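Member of DUF4221 family (Bacteroides vulgatus, PDB 3S9J) is of unknown function but folds as a six-bladed beta-propeller, with sodium ions bound in the crystal. Local coordinates at residues A[218-223]-A[241-246]; A[234-239]-A[307-312]. All coordinates share one frame; numbering follows the deposited sequence.

How the contacts relate
From the N terminus the segments come in the order 218-223, 234-239, 241-246, 307-312, so the two contacts cross. Contact 1 closes a short loop of 17 residues, bringing the chain that has just left strand 231-235 back to the turn leading into strand 221-225 of the same sheet. Contact 2 starts within that loop and ends beyond it: 67 residues, including helix 255-263, separate its segments, and it sets the end of strand 231-235 and the loop residues after it against strand 304-309 in the following sheet. Neighbouring strands 221-225 and 231-235 join the contacts through a probable hydrogen bond, Leu222 N to Tyr234 O (2.8 Å); a second, Asp220 O to Ala236 N, follows just outside them.

Contact 1. Residues A[218-223]-A[241-246]; sequences GYDSLM and LKSMKP
Gly218 and Tyr219 run obliquely beside Lys245 and Pro246, with their CA atoms only 4.1 Å apart at the Gly218-Pro246 pair, and the backbones are joined by a weak bond from Asp220 N to Met244 O. The Asp220 carboxylate carries most of the polar contact. Its OD1 accepts Met244 N at 2.8 Å in a nearly straight bond (163°), while OD2 accepts the hydroxyl of Ser243 OG at 2.7 Å; each donor lies 39° out of the carboxylate plane. A water adds a second donor to OD1 (2.6 Å) and also donates to Lys242 O, tying the carboxylate to one more residue of the loop. This region belongs to one blade of the propeller: 218-220 lies in the turn between neighbouring strands 211-216 and 221-225, whereas the loop residues 241-246 are part of the long connection that leaves the outermost strand, 231-235, for the next blade. An alanine in place of Asp220 removes both carboxylate oxygens and would probably leave Met244 N and Ser243 OG without their acceptors and the loop freer to shift. Met244, a selenomethionine, has CG between its backbone N and carbonyl carbon (chi1 68°), which lays CG against Gly218 O at 3.4 Å, with SE close to the same peptide. Tyr219 and Lys245 extend alongside each other, Lys245 CD meeting Tyr219 ring atom CE1 at 3.7 Å, while Met244 O sits at the ring edge near CD1.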
loop_
_atom_site.group_PDB
_atom_site.type_symbol
_atom_site.label_atom_id
_atom_site.label_comp_id
_atom_site.label_asym_id
_atom_site.label_seq_id
_atom_site.Cartn_x
_atom_site.Cartn_y
_atom_site.Cartn_z
ATOM N N GLY A 218 10.478 8.357 4.132
ATOM C CA GLY A 218 11.576 9.044 4.821
ATOM C C GLY A 218 11.297 10.456 5.284
ATOM O O GLY A 218 12.232 11.169 5.619
ATOM N N TYR A 219 10.034 10.875 5.328
ATOM C CA TYR A 219 9.711 12.281 5.569
ATOM C C TYR A 219 8.628 12.491 6.615
ATOM O O TYR A 219 7.610 11.814 6.620
ATOM C CB TYR A 219 9.286 12.937 4.251
ATOM C CG TYR A 219 9.362 14.453 4.176
ATOM C CD1 TYR A 219 10.400 15.166 4.774
ATOM C CD2 TYR A 219 8.424 15.169 3.449
ATOM C CE1 TYR A 219 10.479 16.557 4.651
ATOM C CE2 TYR A 219 8.486 16.555 3.327
ATOM C CZ TYR A 219 9.512 17.241 3.925
ATOM O OH TYR A 219 9.572 18.611 3.780
ATOM N N ASP A 220 8.835 13.494 7.469
ATOM C CA ASP A 220 7.895 13.858 8.523
ATOM C C ASP A 220 6.538 14.335 8.024
ATOM O O ASP A 220 5.568 14.242 8.748
ATOM C CB ASP A 220 8.444 15.018 9.347
ATOM C CG ASP A 220 9.571 14.632 10.250
ATOM O OD1 ASP A 220 10.066 13.497 10.210
ATOM O OD2 ASP A 220 9.919 15.501 11.051
ATOM N N SER A 221 6.467 14.868 6.809
ATOM C CA SER A 221 5.258 15.543 6.367
ATOM C C SER A 221 4.506 14.767 5.298
ATOM O O SER A 221 5.103 14.048 4.492
ATOM C CB SER A 221 5.581 16.956 5.859
ATOM O OG SER A 221 5.997 17.786 6.928
ATOM N N LEU A 222 3.193 14.919 5.329
ATOM C CA LEU A 222 2.310 14.417 4.275
ATOM C C LEU A 222 2.067 15.484 3.213
ATOM O O LEU A 222 1.949 16.670 3.513
ATOM C CB LEU A 222 0.951 14.017 4.851
ATOM C CG LEU A 222 0.914 12.869 5.846
ATOM C CD1 LEU A 222 -0.515 12.741 6.415
ATOM C CD2 LEU A 222 1.394 11.561 5.157
HETATM N N MSE A 223 1.928 15.020 1.973
HETATM C CA MSE A 223 1.670 15.855 0.814
HETATM C C MSE A 223 0.227 15.636 0.417
HETATM O O MSE A 223 -0.233 14.487 0.324
HETATM C CB MSE A 223 2.581 15.385 -0.316
HETATM C CG MSE A 223 2.691 16.302 -1.474
HETATM SE SE MSE A 223 3.548 15.333 -2.918
HETATM C CE MSE A 223 1.939 14.648 -3.697
ATOM N N LEU A 241 9.812 9.333 17.261
ATOM C CA LEU A 241 10.920 9.385 16.298
ATOM C C LEU A 241 11.510 10.771 16.170
ATOM O O LEU A 241 10.810 11.773 16.221
ATOM C CB LEU A 241 10.450 8.967 14.886
ATOM C CG LEU A 241 9.874 7.561 14.732
ATOM C CD1 LEU A 241 9.432 7.343 13.279
ATOM C CD2 LEU A 241 10.896 6.516 15.208
ATOM N N LYS A 242 12.814 10.800 15.967
ATOM C CA LYS A 242 13.538 12.009 15.615
ATOM C C LYS A 242 12.998 12.498 14.266
ATOM O O LYS A 242 12.635 11.677 13.410
ATOM C CB LYS A 242 15.014 11.616 15.490
ATOM C CG LYS A 242 15.988 12.723 15.451
ATOM C CD LYS A 242 17.403 12.171 15.195
ATOM C CE LYS A 242 18.433 13.289 15.174
ATOM N NZ LYS A 242 18.508 13.901 16.511
ATOM N N SER A 243 12.951 13.805 14.071
ATOM C CA SER A 243 12.553 14.366 12.774
ATOM C C SER A 243 13.457 13.838 11.671
ATOM O O SER A 243 14.655 13.650 11.884
ATOM C CB SER A 243 12.569 15.898 12.815
ATOM O OG SER A 243 12.380 16.415 11.521
HETATM N N MSE A 244 12.882 13.546 10.496
HETATM C CA MSE A 244 13.665 12.973 9.399
HETATM C C MSE A 244 13.351 13.542 8.023
HETATM O O MSE A 244 12.249 14.077 7.762
HETATM C CB MSE A 244 13.483 11.445 9.363
HETATM C CG MSE A 244 12.113 10.982 8.972
HETATM SE SE MSE A 244 11.976 9.032 8.777
HETATM C CE MSE A 244 12.244 8.570 10.571
ATOM N N LYS A 245 14.351 13.414 7.151
ATOM C CA LYS A 245 14.203 13.568 5.706
ATOM C C LYS A 245 14.812 12.330 5.044
ATOM O O LYS A 245 15.588 11.600 5.676
ATOM C CB LYS A 245 14.890 14.848 5.193
ATOM C CG LYS A 245 14.428 16.133 5.899
ATOM C CD LYS A 245 14.049 17.289 4.933
ATOM C CE LYS A 245 15.234 17.871 4.168
ATOM N NZ LYS A 245 14.844 19.113 3.398
ATOM N N PRO A 246 14.436 12.051 3.786
ATOM C CA PRO A 246 14.871 10.797 3.235
ATOM C C PRO A 246 16.371 10.695 3.057
ATOM O O PRO A 246 17.080 11.698 2.943
ATOM C CB PRO A 246 14.142 10.727 1.868
ATOM C CG PRO A 246 12.993 11.647 2.012
ATOM C CD PRO A 246 13.516 12.746 2.867
HETATM O O HOH W 1 10.095 11.622 11.987
#

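Contact 2. Residues A[234-239]-A[307-312]; sequences YNAKSR and IVLNAD
The Tyr234 ring meets Asp312 obliquely, its CE1 lying 3.9 Å from the backbone carbonyl Asp312 O; the ring also stacks with that of Phe313, and its hydroxyl is hydrogen-bonded to Arg232. From here the segments run nearly antiparallel, 162° apart, but side chains rather than backbone bonds join them. Leu309 reaches across with CD2, which touches the methyl of Ala236 (CB, 4.1 Å) and comes to 4.0 Å from Asn235 O. At the far end Ile307 points its CG1 branch over, anti to its carbonyl carbon (chi1 -56°), and the terminal CD1 settles against the turning backbone, 3.6 Å from Ala236 O and equally close to Ser238 N. Those two polar atoms have partners elsewhere: Ala236 O accepts from Arg281, and Ser238 N bonds to Tyr267 OH. The hydroxyl of Ser238 bonds to Glu318, which also forms a salt bridge with Arg239, while Lys237 NZ holds Ser238 O at 2.9 Å. Aliphatic side chains of strand 304-309 thus lie against the end of outermost strand 231-235 in the preceding sheet and the loop residues that follow it, the packing of successive blades characteristic of a beta-propeller.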
loop_
_atom_site.group_PDB
_atom_site.type_symbol
_atom_site.label_atom_id
_atom_site.label_comp_id
_atom_site.label_asym_id
_atom_site.label_seq_id
_atom_site.Cartn_x
_atom_site.Cartn_y
_atom_site.Cartn_z
ATOM N N TYR A 234 1.511 18.844 5.420
ATOM C CA TYR A 234 1.075 18.772 6.808
ATOM C C TYR A 234 2.008 17.887 7.614
ATOM O O TYR A 234 2.383 16.794 7.181
ATOM C CB TYR A 234 -0.323 18.193 6.915
ATOM C CG TYR A 234 -1.379 19.013 6.227
ATOM C CD1 TYR A 234 -1.971 20.085 6.871
ATOM C CD2 TYR A 234 -1.803 18.698 4.942
ATOM C CE1 TYR A 234 -2.946 20.840 6.249
ATOM C CE2 TYR A 234 -2.778 19.452 4.309
ATOM C CZ TYR A 234 -3.342 20.522 4.969
ATOM O OH TYR A 234 -4.326 21.256 4.357
ATOM N N ASN A 235 2.365 18.356 8.799
ATOM C CA ASN A 235 3.208 17.561 9.675
ATOM C C ASN A 235 2.514 16.275 10.100
ATOM O O ASN A 235 1.369 16.291 10.537
ATOM C CB ASN A 235 3.573 18.352 10.929
ATOM C CG ASN A 235 4.528 17.584 11.825
ATOM O OD1 ASN A 235 4.149 17.126 12.898
ATOM N ND2 ASN A 235 5.758 17.404 11.360
ATOM N N ALA A 236 3.218 15.158 9.993
ATOM C CA ALA A 236 2.666 13.872 10.374
ATOM C C ALA A 236 3.773 13.037 11.007
ATOM O O ALA A 236 3.962 11.880 10.668
ATOM C CB ALA A 236 2.072 13.163 9.158
ATOM N N LYS A 237 4.497 13.658 11.939
ATOM C CA LYS A 237 5.657 13.052 12.603
ATOM C C LYS A 237 5.219 12.264 13.826
ATOM O O LYS A 237 4.382 12.728 14.611
ATOM C CB LYS A 237 6.624 14.180 13.033
ATOM C CG LYS A 237 7.738 13.761 13.962
ATOM C CD LYS A 237 8.608 14.946 14.391
ATOM C CE LYS A 237 9.616 14.477 15.434
ATOM N NZ LYS A 237 8.998 13.925 16.684
ATOM N N SER A 238 5.820 11.100 14.016
ATOM C CA SER A 238 5.655 10.314 15.235
ATOM C C SER A 238 6.341 10.993 16.437
ATOM O O SER A 238 7.485 11.449 16.317
ATOM C CB SER A 238 6.304 8.953 15.076
ATOM O OG SER A 238 6.339 8.274 16.323
ATOM N N ARG A 239 5.651 11.006 17.584
ATOM C CA ARG A 239 6.264 11.541 18.805
ATOM C C ARG A 239 7.428 10.684 19.307
ATOM O O ARG A 239 8.199 11.144 20.136
ATOM C CB ARG A 239 5.222 11.737 19.918
ATOM C CG ARG A 239 4.615 10.453 20.495
ATOM C CD ARG A 239 3.185 10.731 20.994
ATOM N NE ARG A 239 2.320 11.209 19.911
ATOM C CZ ARG A 239 1.149 11.818 20.076
ATOM N NH1 ARG A 239 0.667 12.042 21.287
ATOM N NH2 ARG A 239 0.457 12.205 19.012
ATOM N N ILE A 307 -0.241 6.740 13.923
ATOM C CA ILE A 307 -0.643 8.119 14.150
ATOM C C ILE A 307 -2.046 8.316 13.562
ATOM O O ILE A 307 -2.297 7.926 12.425
ATOM C CB ILE A 307 0.321 9.095 13.440
ATOM C CG1 ILE A 307 1.773 8.860 13.888
ATOM C CG2 ILE A 307 -0.161 10.528 13.622
ATOM C CD1 ILE A 307 2.855 9.305 12.890
ATOM N N VAL A 308 -2.942 8.919 14.332
ATOM C CA VAL A 308 -4.286 9.241 13.875
ATOM C C VAL A 308 -4.370 10.742 13.575
ATOM O O VAL A 308 -4.031 11.559 14.420
ATOM C CB VAL A 308 -5.360 8.857 14.919
ATOM C CG1 VAL A 308 -6.762 9.168 14.366
ATOM C CG2 VAL A 308 -5.248 7.365 15.290
ATOM N N LEU A 309 -4.793 11.102 12.367
ATOM C CA LEU A 309 -4.976 12.496 11.995
ATOM C C LEU A 309 -6.447 12.707 11.649
ATOM O O LEU A 309 -7.091 11.817 11.076
ATOM C CB LEU A 309 -4.120 12.868 10.786
ATOM C CG LEU A 309 -2.604 12.672 10.928
ATOM C CD1 LEU A 309 -2.129 11.299 10.367
ATOM C CD2 LEU A 309 -1.840 13.841 10.272
ATOM N N ASN A 310 -6.982 13.874 11.983
ATOM C CA ASN A 310 -8.363 14.163 11.620
ATOM C C ASN A 310 -8.432 14.650 10.173
ATOM O O ASN A 310 -7.412 14.670 9.488
ATOM C CB ASN A 310 -9.029 15.138 12.620
ATOM C CG ASN A 310 -8.399 16.514 12.624
ATOM O OD1 ASN A 310 -7.719 16.916 11.676
ATOM N ND2 ASN A 310 -8.650 17.262 13.694
ATOM N N ALA A 311 -9.614 15.070 9.718
ATOM C CA ALA A 311 -9.826 15.407 8.298
ATOM C C ALA A 311 -9.075 16.671 7.881
ATOM O O ALA A 311 -8.854 16.903 6.689
ATOM C CB ALA A 311 -11.322 15.515 7.980
ATOM N N ASP A 312 -8.654 17.469 8.863
ATOM C CA ASP A 312 -7.874 18.664 8.602
ATOM C C ASP A 312 -6.377 18.414 8.733
ATOM O O ASP A 312 -5.591 19.351 8.721
ATOM C CB ASP A 312 -8.294 19.776 9.561
ATOM C CG ASP A 312 -9.753 20.204 9.377
ATOM O OD1 ASP A 312 -10.211 20.381 8.226
ATOM O OD2 ASP A 312 -10.433 20.383 10.404
#